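Local coordinates for protein alpha-L-rhamnosidase (Aspergillus terreus, PDB 6GSZ) that probably hydrolyses terminal non-reducing alpha-L-rhamnose residues in alpha-L-rhamnosides, a glycosidase activity with uses in carbohydrate biotechnology, at residues A[72-77]-A[101-106]; A[149-154]-A[226-232]; A[565-570]-A[636-640]; A[571-577]-A[598-603]. All blocks are in the same frame, centred on the assembly; numbering follows the deposited sequence.

Contact 1 of 4, residues A[72-77]-A[101-106]; sequences LQSGEE and VEPGLL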
loop_
_atom_site.group_PDB
_atom_site.type_symbol
_atom_site.label_atom_id
_atom_site.label_comp_id
_atom_site.label_asym_id
_atom_site.label_seq_id
_atom_site.Cartn_x
_atom_site.Cartn_y
_atom_site.Cartn_z
ATOM N N LEU A 72 10.953 -11.341 24.912
ATOM C CA LEU A 72 9.564 -11.619 25.267
ATOM C C LEU A 72 9.181 -13.037 24.822
ATOM O O LEU A 72 9.590 -13.518 23.790
ATOM C CB LEU A 72 8.651 -10.583 24.609
ATOM C CG LEU A 72 8.867 -9.144 25.066
ATOM C CD1 LEU A 72 8.248 -8.174 24.088
ATOM C CD2 LEU A 72 8.304 -8.937 26.460
ATOM N N GLN A 73 8.399 -13.696 25.668
ATOM C CA GLN A 73 7.839 -15.024 25.336
ATOM C C GLN A 73 6.522 -14.879 24.541
ATOM O O GLN A 73 5.843 -13.841 24.577
ATOM C CB GLN A 73 7.666 -15.785 26.660
ATOM C CG GLN A 73 8.996 -16.063 27.349
ATOM C CD GLN A 73 8.853 -16.916 28.583
ATOM O OE1 GLN A 73 7.934 -17.707 28.698
ATOM N NE2 GLN A 73 9.769 -16.763 29.514
ATOM N N SER A 74 6.066 -15.994 23.948
ATOM C CA SER A 74 4.763 -16.045 23.294
ATOM C C SER A 74 3.678 -15.643 24.294
ATOM O O SER A 74 3.624 -16.201 25.422
ATOM C CB SER A 74 4.525 -17.458 22.790
ATOM O OG SER A 74 3.189 -17.568 22.301
ATOM N N GLY A 75 2.815 -14.696 23.906
ATOM C CA GLY A 75 1.731 -14.258 24.767
ATOM C C GLY A 75 2.138 -13.386 25.944
ATOM O O GLY A 75 1.280 -13.029 26.766
ATOM N N GLU A 76 3.410 -12.956 26.020
ATOM C CA GLU A 76 3.883 -12.177 27.171
ATOM C C GLU A 76 3.824 -10.690 26.841
ATOM O O GLU A 76 4.489 -10.230 25.889
ATOM C CB GLU A 76 5.325 -12.528 27.525
ATOM C CG GLU A 76 5.812 -11.795 28.774
ATOM C CD GLU A 76 7.268 -12.016 29.146
ATOM O OE1 GLU A 76 8.013 -12.635 28.349
ATOM O OE2 GLU A 76 7.629 -11.594 30.284
ATOM N N GLU A 77 3.033 -9.948 27.612
ATOM C CA GLU A 77 2.919 -8.496 27.426
ATOM C C GLU A 77 3.945 -7.762 28.293
ATOM O O GLU A 77 4.108 -8.060 29.494
ATOM C CB GLU A 77 1.532 -8.005 27.838
ATOM C CG GLU A 77 1.234 -6.557 27.560
ATOM C CD GLU A 77 -0.104 -6.096 28.107
ATOM O OE1 GLU A 77 -0.194 -5.895 29.346
ATOM O OE2 GLU A 77 -1.018 -5.873 27.293
ATOM N N VAL A 101 3.499 -4.159 24.222
ATOM C CA VAL A 101 4.079 -5.016 23.197
ATOM C C VAL A 101 3.963 -6.476 23.647
ATOM O O VAL A 101 4.184 -6.779 24.797
ATOM C CB VAL A 101 5.528 -4.594 22.896
ATOM C CG1 VAL A 101 6.405 -4.607 24.138
ATOM C CG2 VAL A 101 6.140 -5.449 21.803
ATOM N N GLU A 102 3.532 -7.353 22.732
ATOM C CA GLU A 102 3.233 -8.743 23.108
ATOM C C GLU A 102 3.402 -9.631 21.887
ATOM O O GLU A 102 2.709 -9.429 20.881
ATOM C CB GLU A 102 1.775 -8.788 23.558
ATOM C CG GLU A 102 1.313 -10.160 23.968
ATOM C CD GLU A 102 -0.127 -10.168 24.465
ATOM O OE1 GLU A 102 -0.550 -9.188 25.123
ATOM O OE2 GLU A 102 -0.855 -11.170 24.170
ATOM N N PRO A 103 4.307 -10.613 21.905
ATOM C CA PRO A 103 4.394 -11.548 20.794
ATOM C C PRO A 103 3.169 -12.461 20.714
ATOM O O PRO A 103 2.516 -12.753 21.727
ATOM C CB PRO A 103 5.643 -12.371 21.097
ATOM C CG PRO A 103 6.437 -11.490 22.040
ATOM C CD PRO A 103 5.372 -10.852 22.908
ATOM N N GLY A 104 2.952 -12.964 19.496
ATOM C CA GLY A 104 1.903 -13.939 19.206
ATOM C C GLY A 104 2.355 -15.367 19.475
ATOM O O GLY A 104 3.053 -15.659 20.433
ATOM N N LEU A 105 1.830 -16.272 18.656
ATOM C CA LEU A 105 2.118 -17.695 18.732
ATOM C C LEU A 105 3.303 -18.000 17.813
ATOM O O LEU A 105 3.189 -17.899 16.584
ATOM C CB LEU A 105 0.859 -18.481 18.321
ATOM C CG LEU A 105 -0.395 -18.192 19.122
ATOM C CD1 LEU A 105 -1.514 -19.126 18.700
ATOM C CD2 LEU A 105 -0.166 -18.356 20.615
ATOM N N LEU A 106 4.463 -18.251 18.426
ATOM C CA LEU A 106 5.713 -18.172 17.675
ATOM C C LEU A 106 6.163 -19.496 17.047
ATOM O O LEU A 106 6.955 -19.492 16.121
ATOM C CB LEU A 106 6.817 -17.656 18.594
ATOM C CG LEU A 106 6.555 -16.325 19.279
ATOM C CD1 LEU A 106 7.617 -16.037 20.329
ATOM C CD2 LEU A 106 6.529 -15.235 18.238
HETATM O O HOH W 1 -1.471 -12.669 26.432
HETATM O O HOH W 2 -0.873 -6.550 24.744
#
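Glu102 reaches from the end of strand 99-103 along the backbone of Gly75, Glu76 and Glu77, its chain fully extended. From CB outward, it first passes the carbonyl of Glu76: CG lies 3.7 Å from Glu76 O, and that oxygen, which has no hydrogen-bond partner, receives a CA-H contact from Glu102 (CA to O 3.4 Å, 153° at the hydrogen). CD then comes level with Gly75 O. At the tip the two oxygens part: OE1 sits 3.6 Å from Glu77 CB and shares a water with Glu77 OE2, whereas OE2 shares another water with Gly75 O and makes a salt bridge to Arg148. The planes of the Glu77 and Glu102 carboxylates stand 64° apart, and the bridging water, donating to both, probably eases their mutual repulsion.

A type II turn from Gln73 to Glu76 presents the backbone to Pro103 and Gly104. Gly75 N donates to Pro103 O at 2.9 Å from well above the carbonyl plane; Ser74 OG donates to Gly104 O at 2.7 Å, the hydroxyl being placed anti to its own N (chi1 173°). Leu72 CB meets Pro103 CG at 3.5 Å, the two side chains crossing at about a right angle.

The turn thus rides on the end of strand 99-103, which is flanked by strands 15-18 and 78-86 of the immunoglobulin-like domain, while Glu77 and Leu105 touch strand 144-154.

Contact 2 of 4, residues A[149-154]-A[226-232]; sequences LYITAL and TLGLLSL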
loop_
_atom_site.group_PDB
_atom_site.type_symbol
_atom_site.label_atom_id
_atom_site.label_comp_id
_atom_site.label_asym_id
_atom_site.label_seq_id
_atom_site.Cartn_x
_atom_site.Cartn_y
_atom_site.Cartn_z
ATOM N N LEU A 149 -7.688 -14.071 21.164
ATOM C CA LEU A 149 -8.099 -14.916 20.039
ATOM C C LEU A 149 -7.020 -14.816 18.971
ATOM O O LEU A 149 -6.673 -13.685 18.559
ATOM C CB LEU A 149 -9.438 -14.477 19.453
ATOM C CG LEU A 149 -9.929 -15.355 18.307
ATOM C CD1 LEU A 149 -10.271 -16.770 18.786
ATOM C CD2 LEU A 149 -11.131 -14.728 17.641
ATOM N N TYR A 150 -6.505 -15.966 18.551
ATOM C CA TYR A 150 -5.548 -16.098 17.480
ATOM C C TYR A 150 -6.256 -16.800 16.330
ATOM O O TYR A 150 -6.896 -17.855 16.564
ATOM C CB TYR A 150 -4.373 -16.930 17.950
ATOM C CG TYR A 150 -3.706 -16.378 19.172
ATOM C CD1 TYR A 150 -2.813 -15.330 19.065
ATOM C CD2 TYR A 150 -3.921 -16.893 20.437
ATOM C CE1 TYR A 150 -2.154 -14.832 20.178
ATOM C CE2 TYR A 150 -3.249 -16.404 21.549
ATOM C CZ TYR A 150 -2.356 -15.356 21.422
ATOM O OH TYR A 150 -1.712 -14.922 22.567
ATOM N N ILE A 151 -6.290 -16.214 15.129
ATOM C CA ILE A 151 -7.216 -16.717 14.129
ATOM C C ILE A 151 -6.735 -16.405 12.726
ATOM O O ILE A 151 -6.186 -15.321 12.459
ATOM C CB ILE A 151 -8.613 -16.130 14.403
ATOM C CG1 ILE A 151 -9.649 -16.628 13.394
ATOM C CG2 ILE A 151 -8.590 -14.618 14.510
ATOM C CD1 ILE A 151 -11.094 -16.436 13.833
ATOM N N THR A 152 -6.983 -17.337 11.821
ATOM C CA THR A 152 -6.857 -17.106 10.413
ATOM C C THR A 152 -7.824 -18.012 9.664
ATOM O O THR A 152 -8.539 -18.812 10.251
ATOM C CB THR A 152 -5.424 -17.301 9.903
ATOM O OG1 THR A 152 -5.314 -16.719 8.604
ATOM C CG2 THR A 152 -4.971 -18.740 9.857
ATOM N N ALA A 153 -7.855 -17.861 8.341
ATOM C CA ALA A 153 -8.714 -18.698 7.519
ATOM C C ALA A 153 -7.986 -19.117 6.259
ATOM O O ALA A 153 -7.067 -18.408 5.772
ATOM C CB ALA A 153 -9.947 -17.922 7.115
ATOM N N LEU A 154 -8.427 -20.247 5.722
ATOM C CA LEU A 154 -8.143 -20.612 4.351
ATOM C C LEU A 154 -9.277 -19.990 3.536
ATOM O O LEU A 154 -10.323 -20.628 3.282
ATOM C CB LEU A 154 -8.054 -22.126 4.225
ATOM C CG LEU A 154 -6.748 -22.772 4.666
ATOM C CD1 LEU A 154 -6.395 -22.464 6.102
ATOM C CD2 LEU A 154 -6.832 -24.274 4.389
ATOM N N THR A 226 -11.301 -25.743 -0.437
ATOM C CA THR A 226 -12.206 -25.956 0.704
ATOM C C THR A 226 -12.048 -24.812 1.726
ATOM O O THR A 226 -10.927 -24.467 2.114
ATOM C CB THR A 226 -11.969 -27.327 1.344
ATOM O OG1 THR A 226 -12.157 -28.336 0.351
ATOM C CG2 THR A 226 -12.939 -27.580 2.488
ATOM N N LEU A 227 -13.153 -24.155 2.128
ATOM C CA LEU A 227 -13.076 -23.121 3.149
ATOM C C LEU A 227 -12.639 -23.731 4.484
ATOM O O LEU A 227 -13.118 -24.772 4.882
ATOM C CB LEU A 227 -14.431 -22.445 3.334
ATOM C CG LEU A 227 -15.015 -21.793 2.095
ATOM C CD1 LEU A 227 -16.344 -21.120 2.380
ATOM C CD2 LEU A 227 -14.069 -20.820 1.488
ATOM N N GLY A 228 -11.686 -23.081 5.157
ATOM C CA GLY A 228 -11.132 -23.575 6.391
ATOM C C GLY A 228 -10.920 -22.494 7.437
ATOM O O GLY A 228 -10.703 -21.334 7.081
ATOM N N LEU A 229 -10.947 -22.896 8.705
ATOM C CA LEU A 229 -10.792 -21.975 9.846
ATOM C C LEU A 229 -9.719 -22.552 10.782
ATOM O O LEU A 229 -9.742 -23.727 11.127
ATOM C CB LEU A 229 -12.118 -21.921 10.620
ATOM C CG LEU A 229 -12.085 -21.164 11.944
ATOM C CD1 LEU A 229 -11.765 -19.697 11.735
ATOM C CD2 LEU A 229 -13.362 -21.358 12.712
ATOM N N LEU A 230 -8.790 -21.696 11.227
ATOM C CA LEU A 230 -7.890 -22.034 12.333
ATOM C C LEU A 230 -8.104 -20.990 13.427
ATOM O O LEU A 230 -7.947 -19.777 13.155
ATOM C CB LEU A 230 -6.442 -21.992 11.838
ATOM C CG LEU A 230 -5.375 -22.285 12.916
ATOM C CD1 LEU A 230 -5.509 -23.729 13.440
ATOM C CD2 LEU A 230 -3.974 -22.028 12.374
ATOM N N SER A 231 -8.322 -21.431 14.669
ATOM C CA SER A 231 -8.681 -20.520 15.764
ATOM C C SER A 231 -8.141 -21.092 17.080
ATOM O O SER A 231 -8.314 -22.273 17.326
ATOM C CB SER A 231 -10.187 -20.326 15.791
ATOM O OG SER A 231 -10.621 -19.401 16.786
ATOM N N LEU A 232 -7.580 -20.248 17.930
ATOM C CA LEU A 232 -7.282 -20.621 19.294
ATOM C C LEU A 232 -7.679 -19.455 20.197
ATOM O O LEU A 232 -7.137 -18.341 20.037
ATOM C CB LEU A 232 -5.794 -20.947 19.459
ATOM C CG LEU A 232 -5.390 -21.394 20.871
ATOM C CD1 LEU A 232 -6.069 -22.725 21.209
ATOM C CD2 LEU A 232 -3.856 -21.428 21.015
HETATM O O HOH W 3 -10.667 -21.729 0.797
#
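Tyr150 and Leu232 face each other as an antiparallel hydrogen-bonded pair, joined by Tyr150 N to Leu232 O at 2.9 Å and Leu232 N to Tyr150 O at 2.8 Å. Thr152 with Leu230 repeats the pair of hydrogen bonds. At Leu154 with Gly228 it becomes uneven: Leu154 N donates to Gly228 O at 2.9 Å, but the return bond from Gly228 N to Leu154 O is weak at 3.4 Å, and a water also donates to Leu154 O. Five successive bridges from Tyr150–Leu232 to Leu154–Gly228 keep one register, and the short axes run at 165°, close to antiparallel.

CA-H contacts fill the alternate positions, among them Ile151 CA to Leu230 O at 3.3 Å.

Apolar packing is divided between the faces. On one, Ile151 CD1 meets Leu229 CD1 at 3.9 Å; with chi1 172° and chi2 63°, Leu229 also brings CD1 back over Thr152 O. These side chains lie against Val202 of strand 196-205. On the other, Thr152 CG2 touches Leu230 CB at 4.1 Å, while its hydroxyl bonds to Glu183 O on the adjoining strand.

Two sheets whose facing sides pack in this way, here strands 144-154 and 228-237 against 196-205, are consistent with the jelly-roll sandwich of galactose-binding-like domains.

Contact 3 of 4, residues A[565-570]-A[636-640]; sequences RNDVGL and LTKEF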
loop_
_atom_site.group_PDB
_atom_site.type_symbol
_atom_site.label_atom_id
_atom_site.label_comp_id
_atom_site.label_asym_id
_atom_site.label_seq_id
_atom_site.Cartn_x
_atom_site.Cartn_y
_atom_site.Cartn_z
ATOM N N ARG A 565 20.937 -12.427 -20.199
ATOM C CA ARG A 565 21.888 -11.517 -20.797
ATOM C C ARG A 565 22.384 -12.011 -22.169
ATOM O O ARG A 565 22.418 -13.214 -22.455
ATOM C CB ARG A 565 23.105 -11.309 -19.920
ATOM C CG ARG A 565 22.742 -10.651 -18.592
ATOM C CD ARG A 565 23.892 -10.520 -17.667
ATOM N NE ARG A 565 23.484 -10.087 -16.352
ATOM C CZ ARG A 565 23.800 -8.926 -15.779
ATOM N NH1 ARG A 565 24.420 -7.970 -16.464
ATOM N NH2 ARG A 565 23.491 -8.736 -14.511
ATOM N N ASN A 566 22.775 -11.037 -22.990
ATOM C CA ASN A 566 23.503 -11.278 -24.233
ATOM C C ASN A 566 25.000 -11.475 -23.918
ATOM O O ASN A 566 25.425 -11.493 -22.739
ATOM C CB ASN A 566 23.193 -10.204 -25.278
ATOM C CG ASN A 566 23.896 -8.878 -25.068
ATOM O OD1 ASN A 566 24.587 -8.705 -24.061
ATOM N ND2 ASN A 566 23.688 -7.942 -26.009
ATOM N N ASP A 567 25.796 -11.647 -24.984
ATOM C CA ASP A 567 27.198 -12.001 -24.831
ATOM C C ASP A 567 28.016 -10.900 -24.146
ATOM O O ASP A 567 29.068 -11.203 -23.648
ATOM C CB ASP A 567 27.826 -12.311 -26.194
ATOM C CG ASP A 567 27.705 -11.201 -27.255
ATOM O OD1 ASP A 567 27.056 -10.126 -26.991
ATOM O OD2 ASP A 567 28.262 -11.397 -28.365
ATOM N N VAL A 568 27.590 -9.637 -24.185
ATOM C CA VAL A 568 28.369 -8.552 -23.541
ATOM C C VAL A 568 27.726 -8.127 -22.211
ATOM O O VAL A 568 28.145 -7.181 -21.611
ATOM C CB VAL A 568 28.538 -7.339 -24.470
ATOM C CG1 VAL A 568 29.321 -7.699 -25.726
ATOM C CG2 VAL A 568 27.213 -6.676 -24.831
ATOM N N GLY A 569 26.691 -8.823 -21.758
ATOM C CA GLY A 569 26.140 -8.596 -20.427
ATOM C C GLY A 569 24.894 -7.715 -20.364
ATOM O O GLY A 569 24.400 -7.469 -19.239
ATOM N N LEU A 570 24.437 -7.179 -21.506
ATOM C CA LEU A 570 23.188 -6.443 -21.551
ATOM C C LEU A 570 22.048 -7.469 -21.680
ATOM O O LEU A 570 22.301 -8.669 -21.600
ATOM C CB LEU A 570 23.207 -5.397 -22.672
ATOM C CG LEU A 570 24.240 -4.274 -22.502
ATOM C CD1 LEU A 570 24.244 -3.371 -23.736
ATOM C CD2 LEU A 570 23.978 -3.468 -21.227
ATOM N N LEU A 636 29.277 -2.127 -18.284
ATOM C CA LEU A 636 28.012 -2.143 -18.988
ATOM C C LEU A 636 27.556 -0.754 -19.432
ATOM O O LEU A 636 26.796 -0.634 -20.381
ATOM C CB LEU A 636 26.928 -2.813 -18.148
ATOM C CG LEU A 636 27.151 -4.286 -17.841
ATOM C CD1 LEU A 636 26.005 -4.807 -16.990
ATOM C CD2 LEU A 636 27.240 -5.085 -19.119
ATOM N N THR A 637 28.055 0.306 -18.780
ATOM C CA THR A 637 27.786 1.634 -19.245
ATOM C C THR A 637 28.407 1.815 -20.654
ATOM O O THR A 637 27.777 2.366 -21.567
ATOM C CB THR A 637 28.301 2.685 -18.264
ATOM O OG1 THR A 637 27.549 2.683 -17.050
ATOM C CG2 THR A 637 28.220 4.058 -18.878
ATOM N N LYS A 638 29.642 1.324 -20.825
ATOM C CA LYS A 638 30.315 1.321 -22.145
ATOM C C LYS A 638 29.480 0.533 -23.169
ATOM O O LYS A 638 29.247 1.011 -24.294
ATOM C CB LYS A 638 31.754 0.790 -22.059
ATOM C CG LYS A 638 32.499 0.667 -23.387
ATOM C CD LYS A 638 33.891 0.034 -23.271
ATOM C CE LYS A 638 34.567 -0.129 -24.617
ATOM N NZ LYS A 638 36.037 0.039 -24.516
ATOM N N GLU A 639 28.968 -0.643 -22.755
ATOM C CA GLU A 639 28.143 -1.463 -23.678
ATOM C C GLU A 639 26.814 -0.753 -24.009
ATOM O O GLU A 639 26.364 -0.787 -25.157
ATOM C CB GLU A 639 27.901 -2.858 -23.114
ATOM C CG GLU A 639 29.135 -3.677 -22.909
ATOM C CD GLU A 639 29.970 -3.901 -24.164
ATOM O OE1 GLU A 639 29.394 -3.870 -25.296
ATOM O OE2 GLU A 639 31.197 -4.154 -24.018
ATOM N N PHE A 640 26.202 -0.083 -23.030
ATOM C CA PHE A 640 24.996 0.717 -23.249
ATOM C C PHE A 640 25.233 1.775 -24.322
ATOM O O PHE A 640 24.425 1.957 -25.257
ATOM C CB PHE A 640 24.444 1.318 -21.956
ATOM C CG PHE A 640 23.182 2.105 -22.171
ATOM C CD1 PHE A 640 23.231 3.433 -22.555
ATOM C CD2 PHE A 640 21.930 1.521 -22.001
ATOM C CE1 PHE A 640 22.079 4.150 -22.789
ATOM C CE2 PHE A 640 20.786 2.247 -22.253
ATOM C CZ PHE A 640 20.852 3.537 -22.670
#
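Gly569 O, against which both methyls of Leu636 rest, accepts Arg565 NH1 at 2.8 Å in its carbonyl plane, the donor 145° at the hydrogen. The same nitrogen meets Leu636 CD1 at 3.6 Å, the methyl coming in at the edge of the guanidinium, in its plane. NH2 bonds to Val559 O, so the flat group is fixed at two of its nitrogens, and the side chain also touches an N-acetylglucosamine of a glycan.

Leu636 CD2 turns to Val568 O at 3.4 Å. Beside it the Glu639 side chain crosses that of Val568 at a slant: bent at chi2 (-58°), its chain folds so that OE1 reaches Val568 CG2 at 3.6 Å while CG passes Val568 O. This is a carboxylate over a methyl surface, without a polar bond across the contact. Leu570 CD1 packs on Glu639 CB at 3.7 Å and on the carbonyl behind it.

The loop keeps its shape through a type I turn from Asn566 to Gly569 and an Asx turn, in which Asn566 OD1 takes the N-H of Val568 at 3.1 Å from above its carbonyl plane.

The turn leans on one side of helix 623-644, whose Phe640, like Leu570 and Arg565, also touches helix 598-619.

Contact 4 of 4, residues A[571-577]-A[598-603]; sequences WDRSTFQ and KYLVSD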
loop_
_atom_site.group_PDB
_atom_site.type_symbol
_atom_site.label_atom_id
_atom_site.label_comp_id
_atom_site.label_asym_id
_atom_site.label_seq_id
_atom_site.Cartn_x
_atom_site.Cartn_y
_atom_site.Cartn_z
ATOM N N TRP A 571 20.826 -6.986 -21.823
ATOM C CA TRP A 571 19.708 -7.881 -21.957
ATOM C C TRP A 571 19.790 -8.683 -23.261
ATOM O O TRP A 571 20.094 -8.171 -24.316
ATOM C CB TRP A 571 18.390 -7.126 -21.904
ATOM C CG TRP A 571 17.823 -6.888 -20.536
ATOM C CD1 TRP A 571 17.948 -5.779 -19.764
ATOM C CD2 TRP A 571 17.032 -7.799 -19.766
ATOM N NE1 TRP A 571 17.308 -5.918 -18.579
ATOM C CE2 TRP A 571 16.703 -7.148 -18.553
ATOM C CE3 TRP A 571 16.511 -9.075 -20.005
ATOM C CZ2 TRP A 571 15.901 -7.745 -17.582
ATOM C CZ3 TRP A 571 15.746 -9.676 -19.033
ATOM C CH2 TRP A 571 15.431 -9.012 -17.845
ATOM N N ASP A 572 19.373 -9.943 -23.157
ATOM C CA ASP A 572 19.151 -10.792 -24.325
ATOM C C ASP A 572 18.026 -10.168 -25.167
ATOM O O ASP A 572 16.946 -9.845 -24.649
ATOM C CB ASP A 572 18.817 -12.207 -23.851
ATOM C CG ASP A 572 18.442 -13.208 -24.923
ATOM O OD1 ASP A 572 17.760 -12.837 -25.886
ATOM O OD2 ASP A 572 18.809 -14.352 -24.724
ATOM N N ARG A 573 18.315 -9.933 -26.450
ATOM C CA ARG A 573 17.408 -9.172 -27.316
ATOM C C ARG A 573 16.282 -10.052 -27.894
ATOM O O ARG A 573 15.566 -9.582 -28.783
ATOM C CB ARG A 573 18.185 -8.418 -28.401
ATOM C CG ARG A 573 18.907 -7.168 -27.900
ATOM C CD ARG A 573 20.274 -7.426 -27.360
ATOM N NE ARG A 573 20.975 -6.146 -27.323
ATOM C CZ ARG A 573 20.983 -5.287 -26.300
ATOM N NH1 ARG A 573 20.322 -5.567 -25.188
ATOM N NH2 ARG A 573 21.672 -4.145 -26.408
ATOM N N SER A 574 16.131 -11.297 -27.416
ATOM C CA SER A 574 14.994 -12.125 -27.812
ATOM C C SER A 574 13.947 -12.205 -26.697
ATOM O O SER A 574 12.963 -12.945 -26.829
ATOM C CB SER A 574 15.474 -13.477 -28.210
ATOM O OG SER A 574 15.917 -14.255 -27.093
ATOM N N THR A 575 14.136 -11.469 -25.603
ATOM C CA THR A 575 13.227 -11.560 -24.479
ATOM C C THR A 575 11.996 -10.656 -24.631
ATOM O O THR A 575 12.046 -9.554 -25.103
ATOM C CB THR A 575 13.923 -11.171 -23.176
ATOM O OG1 THR A 575 14.591 -9.910 -23.279
ATOM C CG2 THR A 575 14.919 -12.219 -22.732
ATOM N N PHE A 576 10.841 -11.184 -24.201
ATOM C CA PHE A 576 9.676 -10.373 -23.970
ATOM C C PHE A 576 10.029 -9.239 -22.999
ATOM O O PHE A 576 10.676 -9.495 -21.947
ATOM C CB PHE A 576 8.540 -11.244 -23.421
ATOM C CG PHE A 576 7.365 -10.402 -23.006
ATOM C CD1 PHE A 576 6.517 -9.857 -23.953
ATOM C CD2 PHE A 576 7.202 -10.022 -21.692
ATOM C CE1 PHE A 576 5.484 -9.013 -23.584
ATOM C CE2 PHE A 576 6.176 -9.169 -21.322
ATOM C CZ PHE A 576 5.326 -8.649 -22.264
ATOM N N GLN A 577 9.485 -8.052 -23.274
ATOM C CA GLN A 577 9.637 -6.931 -22.371
ATOM C C GLN A 577 8.357 -6.069 -22.351
ATOM O O GLN A 577 7.739 -5.833 -23.407
ATOM C CB GLN A 577 10.830 -6.047 -22.728
ATOM C CG GLN A 577 12.177 -6.739 -22.647
ATOM C CD GLN A 577 12.603 -7.113 -21.243
ATOM O OE1 GLN A 577 12.108 -6.549 -20.252
ATOM N NE2 GLN A 577 13.580 -8.024 -21.170
ATOM N N LYS A 598 12.441 -1.396 -26.758
ATOM C CA LYS A 598 12.245 -2.112 -25.501
ATOM C C LYS A 598 13.570 -2.485 -24.838
ATOM O O LYS A 598 13.621 -2.583 -23.604
ATOM C CB LYS A 598 11.395 -3.382 -25.717
ATOM C CG LYS A 598 9.963 -3.108 -26.086
ATOM C CD LYS A 598 9.195 -4.378 -26.378
ATOM C CE LYS A 598 7.721 -4.096 -26.496
ATOM N NZ LYS A 598 6.913 -5.294 -26.224
ATOM N N TYR A 599 14.609 -2.730 -25.641
ATOM C CA TYR A 599 15.927 -3.139 -25.128
ATOM C C TYR A 599 16.752 -1.920 -24.700
ATOM O O TYR A 599 17.547 -2.057 -23.752
ATOM C CB TYR A 599 16.637 -4.075 -26.130
ATOM C CG TYR A 599 15.776 -5.274 -26.418
ATOM C CD1 TYR A 599 15.502 -6.220 -25.443
ATOM C CD2 TYR A 599 15.137 -5.391 -27.630
ATOM C CE1 TYR A 599 14.624 -7.269 -25.670
ATOM C CE2 TYR A 599 14.276 -6.448 -27.880
ATOM C CZ TYR A 599 14.003 -7.370 -26.891
ATOM O OH TYR A 599 13.111 -8.374 -27.136
ATOM N N LEU A 600 16.565 -0.769 -25.352
ATOM C CA LEU A 600 17.204 0.468 -24.853
ATOM C C LEU A 600 16.668 0.724 -23.438
ATOM O O LEU A 600 17.427 0.941 -22.476
ATOM C CB LEU A 600 16.856 1.613 -25.793
ATOM C CG LEU A 600 17.483 2.988 -25.521
ATOM C CD1 LEU A 600 17.330 3.825 -26.796
ATOM C CD2 LEU A 600 16.794 3.698 -24.358
ATOM N N VAL A 601 15.333 0.612 -23.296
ATOM C CA VAL A 601 14.689 0.805 -21.994
ATOM C C VAL A 601 15.209 -0.221 -20.981
ATOM O O VAL A 601 15.581 0.115 -19.843
ATOM C CB VAL A 601 13.149 0.758 -22.094
ATOM C CG1 VAL A 601 12.465 0.735 -20.742
ATOM C CG2 VAL A 601 12.616 1.937 -22.890
ATOM N N SER A 602 15.202 -1.494 -21.388
ATOM C CA SER A 602 15.598 -2.572 -20.496
ATOM C C SER A 602 17.052 -2.441 -20.025
ATOM O O SER A 602 17.380 -2.681 -18.862
ATOM C CB SER A 602 15.335 -3.910 -21.174
ATOM O OG SER A 602 13.942 -4.151 -21.377
ATOM N N ASP A 603 17.934 -2.136 -20.978
ATOM C CA ASP A 603 19.343 -1.998 -20.646
ATOM C C ASP A 603 19.576 -0.813 -19.718
ATOM O O ASP A 603 20.433 -0.924 -18.791
ATOM C CB ASP A 603 20.165 -1.822 -21.918
ATOM C CG ASP A 603 20.319 -3.086 -22.751
ATOM O OD1 ASP A 603 20.007 -4.203 -22.230
ATOM O OD2 ASP A 603 20.767 -2.961 -23.931
HETATM O O HOH W 4 8.282 -7.740 -26.022
HETATM O O HOH W 5 5.123 -5.227 -24.221
#
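Arg573 holds Asp603 end-on: NH1 and NH2 each donate to OD2, at 2.9 Å, with the carboxylate and guanidinium nearly coplanar (21° apart). NH1 comes in on the syn lone pair, NH2 nearly along the C-O bond. The other oxygen, OD1, takes the backbone N-H of Trp571 at 2.9 Å and sits at the edge of the indole. One helical turn before Asp603, Tyr599 lies under the backbone of Arg573, whose CA is 3.9 Å from the ring centroid and 15° off its normal. Its hydroxyl donates to Thr575 O at 2.6 Å. Ser602 CB lies over a face of the Trp571 five-membered ring, and Lys598 NZ, at the end of an extended chain, reaches Gln577 O at 3.0 Å.

The second shell sets these groups. Arg573, bent at chi2 (87°), is steadied by NH1 to Trp571 O at 2.8 Å, and Trp644 of helix 623-644 donates to Asp603 OD2. Asp572 OD1 receives Ser574 N in an Asx turn, and Thr575 OG1 takes Gln577 NE2. Ser525 bonds to both Gln577 OE1 and Ser602 OG.

A long connecting loop pinned to the start of the next helix, 598-619, suits the (alpha/alpha)6 barrel of this glycosidase family; just beyond Gln577, Trp578 lines the glucose-occupied pocket.

How the contacts relate
Contacts 1 and 2 meet at Leu105, which packs on Tyr150 and Leu232, so the immunoglobulin-like region touches the sheet of the next; contacts 3 and 4 meet through Leu570, Phe640, Leu600 and Asp603 within the helical domain, about 50 Å from contact 1 between centres. Contact 2 is the buried one, built of regular strand bonds with apolar faces. The other three are partly buried, each setting a turn against a strand end or helix. Contact 3 has no hydrogen bond across its interface, only van der Waals contact between methyls and polar or apolar groups, whereas contact 4, nested within the loop that contact 3 closes, relies on a salt bridge and side-chain hydrogen bonds; contact 1 adds water-bridged carboxylates.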